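TSC1 N-terminal domain (Chaetomium thermophilum, PDB 7A0M) belongs to the TSC complex, a regulator of mTORC1, and probably contributes to its binding of lysosomal phosphoinositides. Local coordinates at residues B[114-125]-B[172-183]; B[195-203]-B[305-313]. One frame throughout, in Å; residues are numbered along the deposited sequence.

Contact 1. Residues B[114-125]-B[172-183]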
loop_
_atom_site.group_PDB
_atom_site.type_symbol
_atom_site.label_atom_id
_atom_site.label_comp_id
_atom_site.label_asym_id
_atom_site.label_seq_id
_atom_site.Cartn_x
_atom_site.Cartn_y
_atom_site.Cartn_z
ATOM N N ALA B 114 51.959 12.809 -1.418
ATOM C CA ALA B 114 50.561 12.848 -1.006
ATOM C C ALA B 114 50.254 11.732 -0.017
ATOM O O ALA B 114 49.589 11.951 1.002
ATOM C CB ALA B 114 49.650 12.754 -2.230
ATOM N N ARG B 115 50.736 10.519 -0.305
ATOM C CA ARG B 115 50.492 9.392 0.590
ATOM C C ARG B 115 51.235 9.560 1.911
ATOM O O ARG B 115 50.703 9.217 2.974
ATOM C CB ARG B 115 50.896 8.084 -0.090
ATOM C CG ARG B 115 50.062 7.734 -1.313
ATOM C CD ARG B 115 50.521 6.426 -1.944
ATOM N NE ARG B 115 49.734 6.088 -3.126
ATOM C CZ ARG B 115 49.967 5.037 -3.906
ATOM N NH1 ARG B 115 50.970 4.213 -3.635
ATOM N NH2 ARG B 115 49.196 4.812 -4.961
ATOM N N SER B 116 52.464 10.082 1.866
ATOM C CA SER B 116 53.228 10.274 3.095
ATOM C C SER B 116 52.555 11.287 4.011
ATOM O O SER B 116 52.504 11.095 5.231
ATOM C CB SER B 116 54.655 10.714 2.769
ATOM O OG SER B 116 55.422 10.875 3.950
ATOM N N PHE B 117 52.037 12.377 3.441
ATOM C CA PHE B 117 51.338 13.365 4.255
ATOM C C PHE B 117 50.015 12.819 4.774
ATOM O O PHE B 117 49.580 13.190 5.870
ATOM C CB PHE B 117 51.106 14.642 3.451
ATOM C CG PHE B 117 50.462 15.747 4.238
ATOM C CD1 PHE B 117 51.207 16.513 5.118
ATOM C CD2 PHE B 117 49.111 16.020 4.096
ATOM C CE1 PHE B 117 50.617 17.531 5.844
ATOM C CE2 PHE B 117 48.516 17.037 4.820
ATOM C CZ PHE B 117 49.270 17.793 5.695
HETATM N N MSE B 118 49.369 11.943 4.010
HETATM C CA MSE B 118 48.126 11.323 4.443
HETATM C C MSE B 118 48.386 10.365 5.598
HETATM O O MSE B 118 47.649 10.352 6.584
HETATM C CB MSE B 118 47.455 10.583 3.285
HETATM C CG MSE B 118 46.075 10.059 3.628
HETATM SE SE MSE B 118 44.868 11.507 4.124
HETATM C CE MSE B 118 43.708 10.532 5.348
ATOM N N ASP B 119 49.442 9.559 5.468
ATOM C CA ASP B 119 49.821 8.663 6.555
ATOM C C ASP B 119 50.265 9.447 7.783
ATOM O O ASP B 119 49.985 9.043 8.917
ATOM C CB ASP B 119 50.920 7.708 6.093
ATOM C CG ASP B 119 50.424 6.706 5.068
ATOM O OD1 ASP B 119 49.270 6.248 5.197
ATOM O OD2 ASP B 119 51.187 6.375 4.136
ATOM N N PHE B 120 50.960 10.570 7.578
ATOM C CA PHE B 120 51.265 11.462 8.693
ATOM C C PHE B 120 49.988 11.952 9.361
ATOM O O PHE B 120 49.904 12.006 10.592
ATOM C CB PHE B 120 52.107 12.642 8.208
ATOM C CG PHE B 120 52.485 13.609 9.298
ATOM C CD1 PHE B 120 53.009 13.157 10.498
ATOM C CD2 PHE B 120 52.327 14.973 9.114
ATOM C CE1 PHE B 120 53.360 14.046 11.497
ATOM C CE2 PHE B 120 52.676 15.867 10.109
ATOM C CZ PHE B 120 53.193 15.403 11.302
ATOM N N THR B 121 48.982 12.311 8.560
ATOM C CA THR B 121 47.699 12.726 9.116
ATOM C C THR B 121 47.040 11.588 9.888
ATOM O O THR B 121 46.496 11.799 10.978
ATOM C CB THR B 121 46.782 13.217 7.996
ATOM O OG1 THR B 121 47.384 14.341 7.341
ATOM C CG2 THR B 121 45.428 13.620 8.549
ATOM N N LEU B 122 47.083 10.372 9.338
ATOM C CA LEU B 122 46.465 9.230 10.006
ATOM C C LEU B 122 47.181 8.896 11.310
ATOM O O LEU B 122 46.540 8.502 12.291
ATOM C CB LEU B 122 46.449 8.021 9.070
ATOM C CG LEU B 122 45.554 8.151 7.836
ATOM C CD1 LEU B 122 45.790 7.001 6.869
ATOM C CD2 LEU B 122 44.091 8.222 8.244
ATOM N N GLU B 123 48.508 9.038 11.337
ATOM C CA GLU B 123 49.256 8.760 12.561
ATOM C C GLU B 123 48.919 9.765 13.654
ATOM O O GLU B 123 48.874 9.412 14.838
ATOM C CB GLU B 123 50.756 8.775 12.269
ATOM C CG GLU B 123 51.238 7.626 11.404
ATOM C CD GLU B 123 52.610 7.883 10.813
ATOM O OE1 GLU B 123 53.116 9.017 10.952
ATOM O OE2 GLU B 123 53.177 6.958 10.197
ATOM N N ILE B 124 48.684 11.024 13.277
ATOM C CA ILE B 124 48.289 12.039 14.250
ATOM C C ILE B 124 46.939 11.695 14.865
ATOM O O ILE B 124 46.740 11.822 16.080
ATOM C CB ILE B 124 48.261 13.427 13.582
ATOM C CG1 ILE B 124 49.662 13.835 13.131
ATOM C CG2 ILE B 124 47.679 14.466 14.528
ATOM C CD1 ILE B 124 49.683 15.120 12.334
ATOM N N LEU B 125 45.994 11.244 14.038
ATOM C CA LEU B 125 44.638 10.999 14.516
ATOM C C LEU B 125 44.546 9.761 15.400
ATOM O O LEU B 125 43.636 9.669 16.234
ATOM C CB LEU B 125 43.688 10.853 13.328
ATOM C CG LEU B 125 43.469 12.087 12.455
ATOM C CD1 LEU B 125 42.561 11.755 11.281
ATOM C CD2 LEU B 125 42.876 13.200 13.293
ATOM N N VAL B 172 43.453 13.768 -1.256
ATOM C CA VAL B 172 44.083 14.086 0.024
ATOM C C VAL B 172 43.156 14.953 0.866
ATOM O O VAL B 172 42.912 14.670 2.044
ATOM C CB VAL B 172 45.448 14.763 -0.194
ATOM C CG1 VAL B 172 45.953 15.362 1.109
ATOM C CG2 VAL B 172 46.453 13.756 -0.723
ATOM N N LEU B 173 42.625 16.025 0.271
ATOM C CA LEU B 173 41.680 16.874 0.989
ATOM C C LEU B 173 40.435 16.093 1.394
ATOM O O LEU B 173 39.921 16.260 2.505
ATOM C CB LEU B 173 41.305 18.082 0.132
ATOM C CG LEU B 173 42.326 19.220 0.084
ATOM C CD1 LEU B 173 41.887 20.299 -0.893
ATOM C CD2 LEU B 173 42.544 19.805 1.470
ATOM N N THR B 174 39.935 15.234 0.503
ATOM C CA THR B 174 38.741 14.452 0.811
ATOM C C THR B 174 39.026 13.409 1.887
ATOM O O THR B 174 38.302 13.320 2.885
ATOM C CB THR B 174 38.205 13.782 -0.454
ATOM O OG1 THR B 174 37.887 14.783 -1.428
ATOM C CG2 THR B 174 36.953 12.974 -0.139
ATOM N N ASP B 175 40.073 12.600 1.694
ATOM C CA ASP B 175 40.378 11.547 2.659
ATOM C C ASP B 175 40.717 12.126 4.028
ATOM O O ASP B 175 40.363 11.545 5.059
ATOM C CB ASP B 175 41.529 10.678 2.149
ATOM C CG ASP B 175 41.162 9.896 0.903
ATOM O OD1 ASP B 175 40.017 10.037 0.425
ATOM O OD2 ASP B 175 42.020 9.140 0.400
ATOM N N ALA B 176 41.404 13.271 4.060
ATOM C CA ALA B 176 41.719 13.897 5.339
ATOM C C ALA B 176 40.465 14.450 6.006
ATOM O O ALA B 176 40.274 14.278 7.215
ATOM C CB ALA B 176 42.761 14.999 5.149
ATOM N N LEU B 177 39.597 15.112 5.235
ATOM C CA LEU B 177 38.342 15.606 5.795
ATOM C C LEU B 177 37.491 14.462 6.328
ATOM O O LEU B 177 36.887 14.575 7.401
ATOM C CB LEU B 177 37.569 16.402 4.744
ATOM C CG LEU B 177 37.957 17.868 4.546
ATOM C CD1 LEU B 177 37.381 18.404 3.246
ATOM C CD2 LEU B 177 37.472 18.695 5.724
ATOM N N LEU B 178 37.425 13.354 5.587
ATOM C CA LEU B 178 36.674 12.196 6.058
ATOM C C LEU B 178 37.346 11.557 7.268
ATOM O O LEU B 178 36.666 11.086 8.186
ATOM C CB LEU B 178 36.515 11.182 4.926
ATOM C CG LEU B 178 35.523 11.580 3.830
ATOM C CD1 LEU B 178 35.331 10.445 2.835
ATOM C CD2 LEU B 178 34.193 12.004 4.432
ATOM N N ALA B 179 38.681 11.529 7.286
ATOM C CA ALA B 179 39.394 10.973 8.433
ATOM C C ALA B 179 39.195 11.835 9.673
ATOM O O ALA B 179 38.927 11.318 10.763
ATOM C CB ALA B 179 40.881 10.826 8.110
ATOM N N PHE B 180 39.331 13.155 9.525
ATOM C CA PHE B 180 39.056 14.054 10.642
ATOM C C PHE B 180 37.588 13.996 11.044
ATOM O O PHE B 180 37.257 14.090 12.232
ATOM C CB PHE B 180 39.460 15.483 10.282
ATOM C CG PHE B 180 40.920 15.770 10.480
ATOM C CD1 PHE B 180 41.412 16.097 11.732
ATOM C CD2 PHE B 180 41.800 15.719 9.413
ATOM C CE1 PHE B 180 42.755 16.362 11.914
ATOM C CE2 PHE B 180 43.140 15.984 9.590
ATOM C CZ PHE B 180 43.619 16.303 10.840
ATOM N N GLY B 181 36.694 13.844 10.066
ATOM C CA GLY B 181 35.279 13.761 10.383
ATOM C C GLY B 181 34.915 12.466 11.081
ATOM O O GLY B 181 34.036 12.442 11.947
ATOM N N LYS B 182 35.579 11.367 10.711
ATOM C CA LYS B 182 35.346 10.102 11.399
ATOM C C LYS B 182 35.795 10.167 12.853
ATOM O O LYS B 182 35.180 9.541 13.723
ATOM C CB LYS B 182 36.069 8.969 10.670
ATOM C CG LYS B 182 35.766 7.584 11.217
ATOM C CD LYS B 182 36.595 6.518 10.520
ATOM C CE LYS B 182 36.080 5.123 10.834
ATOM N NZ LYS B 182 36.570 4.117 9.852
ATOM N N LYS B 183 36.857 10.923 13.134
ATOM C CA LYS B 183 37.357 11.038 14.500
ATOM C C LYS B 183 36.516 12.008 15.323
ATOM O O LYS B 183 36.266 11.765 16.509
ATOM C CB LYS B 183 38.821 11.477 14.482
ATOM C CG LYS B 183 39.544 11.290 15.803
ATOM C CD LYS B 183 39.857 9.819 16.037
ATOM C CE LYS B 183 40.377 9.573 17.445
ATOM N NZ LYS B 183 41.609 10.360 17.727
#

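Contact 2. Residues B[195-203]-B[305-313]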
loop_
_atom_site.group_PDB
_atom_site.type_symbol
_atom_site.label_atom_id
_atom_site.label_comp_id
_atom_site.label_asym_id
_atom_site.label_seq_id
_atom_site.Cartn_x
_atom_site.Cartn_y
_atom_site.Cartn_z
ATOM N N PHE B 195 30.138 26.921 6.068
ATOM C CA PHE B 195 30.077 26.938 4.612
ATOM C C PHE B 195 28.668 26.715 4.079
ATOM O O PHE B 195 28.379 27.120 2.947
ATOM C CB PHE B 195 31.030 25.890 4.030
ATOM C CG PHE B 195 32.483 26.222 4.220
ATOM C CD1 PHE B 195 33.150 25.862 5.379
ATOM C CD2 PHE B 195 33.184 26.897 3.233
ATOM C CE1 PHE B 195 34.488 26.172 5.551
ATOM C CE2 PHE B 195 34.521 27.206 3.397
ATOM C CZ PHE B 195 35.173 26.843 4.558
ATOM N N VAL B 196 27.791 26.081 4.859
ATOM C CA VAL B 196 26.397 25.954 4.446
ATOM C C VAL B 196 25.700 27.307 4.493
ATOM O O VAL B 196 24.819 27.591 3.670
ATOM C CB VAL B 196 25.678 24.909 5.320
ATOM C CG1 VAL B 196 24.210 24.800 4.935
ATOM C CG2 VAL B 196 26.361 23.558 5.190
ATOM N N LEU B 197 26.088 28.171 5.434
ATOM C CA LEU B 197 25.462 29.483 5.552
ATOM C C LEU B 197 25.826 30.410 4.401
ATOM O O LEU B 197 25.120 31.398 4.173
ATOM C CB LEU B 197 25.839 30.133 6.883
ATOM C CG LEU B 197 25.268 29.469 8.138
ATOM C CD1 LEU B 197 25.875 30.076 9.391
ATOM C CD2 LEU B 197 23.754 29.598 8.156
ATOM N N ARG B 198 26.904 30.124 3.676
ATOM C CA ARG B 198 27.279 30.917 2.514
ATOM C C ARG B 198 26.626 30.336 1.266
ATOM O O ARG B 198 26.773 29.144 0.979
ATOM C CB ARG B 198 28.799 30.964 2.351
ATOM C CG ARG B 198 29.518 31.810 3.396
ATOM C CD ARG B 198 29.171 33.293 3.283
ATOM N NE ARG B 198 28.105 33.691 4.202
ATOM C CZ ARG B 198 26.889 34.077 3.825
ATOM N NH1 ARG B 198 26.574 34.128 2.537
ATOM N NH2 ARG B 198 25.989 34.418 4.737
ATOM N N ARG B 199 25.903 31.187 0.534
ATOM C CA ARG B 199 25.182 30.731 -0.651
ATOM C C ARG B 199 26.134 30.188 -1.710
ATOM O O ARG B 199 25.859 29.153 -2.331
ATOM C CB ARG B 199 24.344 31.877 -1.217
ATOM C CG ARG B 199 24.137 31.829 -2.720
ATOM C CD ARG B 199 23.498 33.111 -3.218
ATOM N NE ARG B 199 24.172 34.291 -2.686
ATOM C CZ ARG B 199 25.228 34.866 -3.250
ATOM N NH1 ARG B 199 25.737 34.371 -4.370
ATOM N NH2 ARG B 199 25.777 35.938 -2.694
ATOM N N GLU B 200 27.262 30.867 -1.926
ATOM C CA GLU B 200 28.228 30.435 -2.928
ATOM C C GLU B 200 28.906 29.116 -2.577
ATOM O O GLU B 200 29.588 28.545 -3.436
ATOM C CB GLU B 200 29.284 31.523 -3.144
ATOM C CG GLU B 200 30.146 31.833 -1.926
ATOM C CD GLU B 200 29.480 32.799 -0.961
ATOM O OE1 GLU B 200 28.304 33.158 -1.187
ATOM O OE2 GLU B 200 30.134 33.201 0.025
ATOM N N HIS B 201 28.740 28.619 -1.351
ATOM C CA HIS B 201 29.373 27.382 -0.918
ATOM C C HIS B 201 28.373 26.296 -0.548
ATOM O O HIS B 201 28.790 25.210 -0.128
ATOM C CB HIS B 201 30.279 27.646 0.294
ATOM C CG HIS B 201 31.477 28.488 -0.010
ATOM N ND1 HIS B 201 32.095 28.491 -1.242
ATOM C CD2 HIS B 201 32.173 29.357 0.762
ATOM C CE1 HIS B 201 33.119 29.326 -1.216
ATOM N NE2 HIS B 201 33.189 29.864 -0.012
ATOM N N ARG B 202 27.070 26.552 -0.694
ATOM C CA ARG B 202 26.064 25.625 -0.183
ATOM C C ARG B 202 26.016 24.326 -0.981
ATOM O O ARG B 202 25.895 23.243 -0.398
ATOM C CB ARG B 202 24.697 26.303 -0.178
ATOM C CG ARG B 202 23.624 25.542 0.571
ATOM C CD ARG B 202 22.455 26.459 0.859
ATOM N NE ARG B 202 22.884 27.614 1.641
ATOM C CZ ARG B 202 22.315 28.813 1.580
ATOM N NH1 ARG B 202 21.286 29.021 0.772
ATOM N NH2 ARG B 202 22.778 29.806 2.329
ATOM N N ASN B 203 26.094 24.411 -2.312
ATOM C CA ASN B 203 26.029 23.204 -3.133
ATOM C C ASN B 203 27.181 22.258 -2.817
ATOM O O ASN B 203 26.983 21.046 -2.668
ATOM C CB ASN B 203 26.017 23.575 -4.616
ATOM C CG ASN B 203 24.692 24.165 -5.061
ATOM O OD1 ASN B 203 23.672 24.006 -4.389
ATOM N ND2 ASN B 203 24.699 24.846 -6.201
ATOM N N PRO B 305 19.862 36.258 9.301
ATOM C CA PRO B 305 18.932 36.039 8.192
ATOM C C PRO B 305 19.201 34.715 7.483
ATOM O O PRO B 305 19.364 33.682 8.134
ATOM C CB PRO B 305 19.201 37.232 7.266
ATOM C CG PRO B 305 19.760 38.288 8.164
ATOM C CD PRO B 305 20.559 37.553 9.198
ATOM N N TRP B 306 19.234 34.751 6.154
ATOM C CA TRP B 306 19.504 33.562 5.359
ATOM C C TRP B 306 19.820 34.006 3.943
ATOM O O TRP B 306 19.055 34.769 3.348
ATOM C CB TRP B 306 18.313 32.592 5.366
ATOM C CG TRP B 306 18.560 31.349 4.555
ATOM C CD1 TRP B 306 18.138 31.098 3.277
ATOM C CD2 TRP B 306 19.316 30.201 4.958
ATOM N NE1 TRP B 306 18.573 29.858 2.869
ATOM C CE2 TRP B 306 19.300 29.290 3.882
ATOM C CE3 TRP B 306 20.000 29.855 6.125
ATOM C CZ2 TRP B 306 19.941 28.054 3.944
ATOM C CZ3 TRP B 306 20.633 28.630 6.184
ATOM C CH2 TRP B 306 20.601 27.744 5.101
ATOM N N ASP B 307 20.944 33.533 3.413
ATOM C CA ASP B 307 21.381 33.889 2.066
ATOM C C ASP B 307 20.835 32.827 1.124
ATOM O O ASP B 307 21.398 31.736 1.006
ATOM C CB ASP B 307 22.902 33.976 2.006
ATOM C CG ASP B 307 23.401 34.682 0.762
ATOM O OD1 ASP B 307 22.580 35.330 0.083
ATOM O OD2 ASP B 307 24.612 34.594 0.466
ATOM N N LYS B 308 19.733 33.148 0.453
ATOM C CA LYS B 308 19.067 32.184 -0.408
ATOM C C LYS B 308 19.872 31.933 -1.675
ATOM O O LYS B 308 20.497 32.843 -2.225
ATOM C CB LYS B 308 17.670 32.677 -0.783
ATOM C CG LYS B 308 16.713 32.834 0.385
ATOM C CD LYS B 308 15.289 33.044 -0.114
ATOM C CE LYS B 308 15.236 34.086 -1.225
ATOM N NZ LYS B 308 13.861 34.256 -1.771
ATOM N N VAL B 309 19.840 30.691 -2.145
ATOM C CA VAL B 309 20.295 30.365 -3.489
ATOM C C VAL B 309 19.094 30.498 -4.415
ATOM O O VAL B 309 18.080 29.814 -4.236
ATOM C CB VAL B 309 20.894 28.951 -3.554
ATOM C CG1 VAL B 309 21.337 28.630 -4.975
ATOM C CG2 VAL B 309 22.054 28.821 -2.582
ATOM N N LEU B 310 19.205 31.377 -5.404
ATOM C CA LEU B 310 18.089 31.651 -6.293
ATOM C C LEU B 310 17.979 30.560 -7.353
ATOM O O LEU B 310 18.853 29.701 -7.499
ATOM C CB LEU B 310 18.244 33.026 -6.939
ATOM C CG LEU B 310 18.522 34.174 -5.965
ATOM C CD1 LEU B 310 18.702 35.487 -6.711
ATOM C CD2 LEU B 310 17.417 34.285 -4.921
ATOM N N LEU B 311 16.879 30.598 -8.101
ATOM C CA LEU B 311 16.678 29.631 -9.170
ATOM C C LEU B 311 17.721 29.847 -10.257
ATOM O O LEU B 311 17.925 30.973 -10.723
ATOM C CB LEU B 311 15.270 29.763 -9.749
ATOM C CG LEU B 311 14.867 28.752 -10.826
ATOM C CD1 LEU B 311 14.422 27.437 -10.204
ATOM C CD2 LEU B 311 13.775 29.323 -11.721
ATOM N N ASP B 312 18.387 28.766 -10.653
ATOM C CA ASP B 312 19.366 28.808 -11.729
ATOM C C ASP B 312 18.680 28.418 -13.032
ATOM O O ASP B 312 18.432 27.231 -13.276
ATOM C CB ASP B 312 20.544 27.877 -11.432
ATOM C CG ASP B 312 21.676 28.025 -12.434
ATOM O OD1 ASP B 312 21.608 28.932 -13.290
ATOM O OD2 ASP B 312 22.638 27.232 -12.361
ATOM N N PRO B 313 18.360 29.389 -13.894
ATOM C CA PRO B 313 17.598 29.077 -15.113
ATOM C C PRO B 313 18.326 28.160 -16.081
ATOM O O PRO B 313 17.686 27.661 -17.016
ATOM C CB PRO B 313 17.356 30.457 -15.741
ATOM C CG PRO B 313 17.601 31.441 -14.645
ATOM C CD PRO B 313 18.660 30.825 -13.787
#

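Contact 1. Residues B[114-125]-B[172-183]
Two parallel helices, 113-125 and 168-183, pack side by side in an all-helical, solenoid-like domain, their local axes 10.5 Å apart at 6°. M118 of the first, a selenomethionine, fits as a knob among V172, D175, A176 and A179. A bend at chi2 (60°) swings the flexible chain so that CE comes to 3.5 Å from D175 O, while SE lies near A176 CB. The short methyls of A176 and A179 leave the M118 chain space to lie against the backbone. Farther along, L125 divides its two methyls: CD1 packs 3.7 Å from A179 CB and CD2 3.5 Å from F180 CE1, with CG over one face of the ring. T121 CG2 approaches that ring obliquely, and W144 and F141 also meet it. At the other end A114 CB touches V172 CG2. K183, folded at chi2 and chi4, donates a hydrogen bond from NZ to L125 O (2.6 Å), in the carbonyl plane with a C=O...N angle of 159°. An alanine in place of K183 would probably leave that carbonyl, at the C-terminal end of its helix, without this cationic donor. The chemistry implies an apolar interface closed by one polar clasp, the lysine charge probably favoured by the helix dipole.

Contact 2. Residues B[195-203]-B[305-313]
The turn between helix 185-196 and helix 199-214 receives an extended stretch of loop, 305-313, and R202 is the hub of their meeting. With CG anti to the backbone N (chi1 -169°) and the chain bent at chi3, its guanidinium holds D307 O by NH1 and NH2, each at 2.7 Å, an end-on grip by two nitrogens on one carbonyl oxygen. R202 NE gives V196 O a nearly straight 2.8 Å bond, tying the group to the backbone just before the turn and fixing its rotation. The guanidinium lies over the indole face of W306, CZ2 of W306 3.4 Å from R202 CZ, planes 26° apart; the indole suits the place by its breadth. W306 CZ3 is met obliquely by L197 CD2. D239 binds R202 NH1, W306 NE1 and V309 N, joining hub and loop. The D307 carboxylate turns to two other arginines: R198 NH1 reaches OD2 at 2.9 Å on the anti side, and R199 NE makes only weak bonds, its plane 86° from the carboxylate. V309 CG2 packs against the aliphatic R199 CG. An arginine tying a turn to a backbone carbonyl under an aromatic lid, beside a salt-bridge network of R198, R199 and D307, here fastens a long loop to a helical solenoid.

In the fold
Contact 1 lies nearer the interior of the chain and is partly buried, whereas contact 2 is a surface contact; they fall on opposite sides of the chain's centre, with centres 29 Å apart. They share no helix, but helix 168-183 of the first is followed directly in the chain by helix 185-196 of the second. Helix 142-153 borders both, meeting F180 of contact 1 and F195, which lies in segment 195-203 but not in the contact itself. Their chemistry follows their place: parallel helices inside the stack meet mostly through apolar side chains, with one lysine-carbonyl bond, while arginines of the helical turn grip the carbonyl and carboxylate of D307 in the loop between helices 267-278 and 323-333.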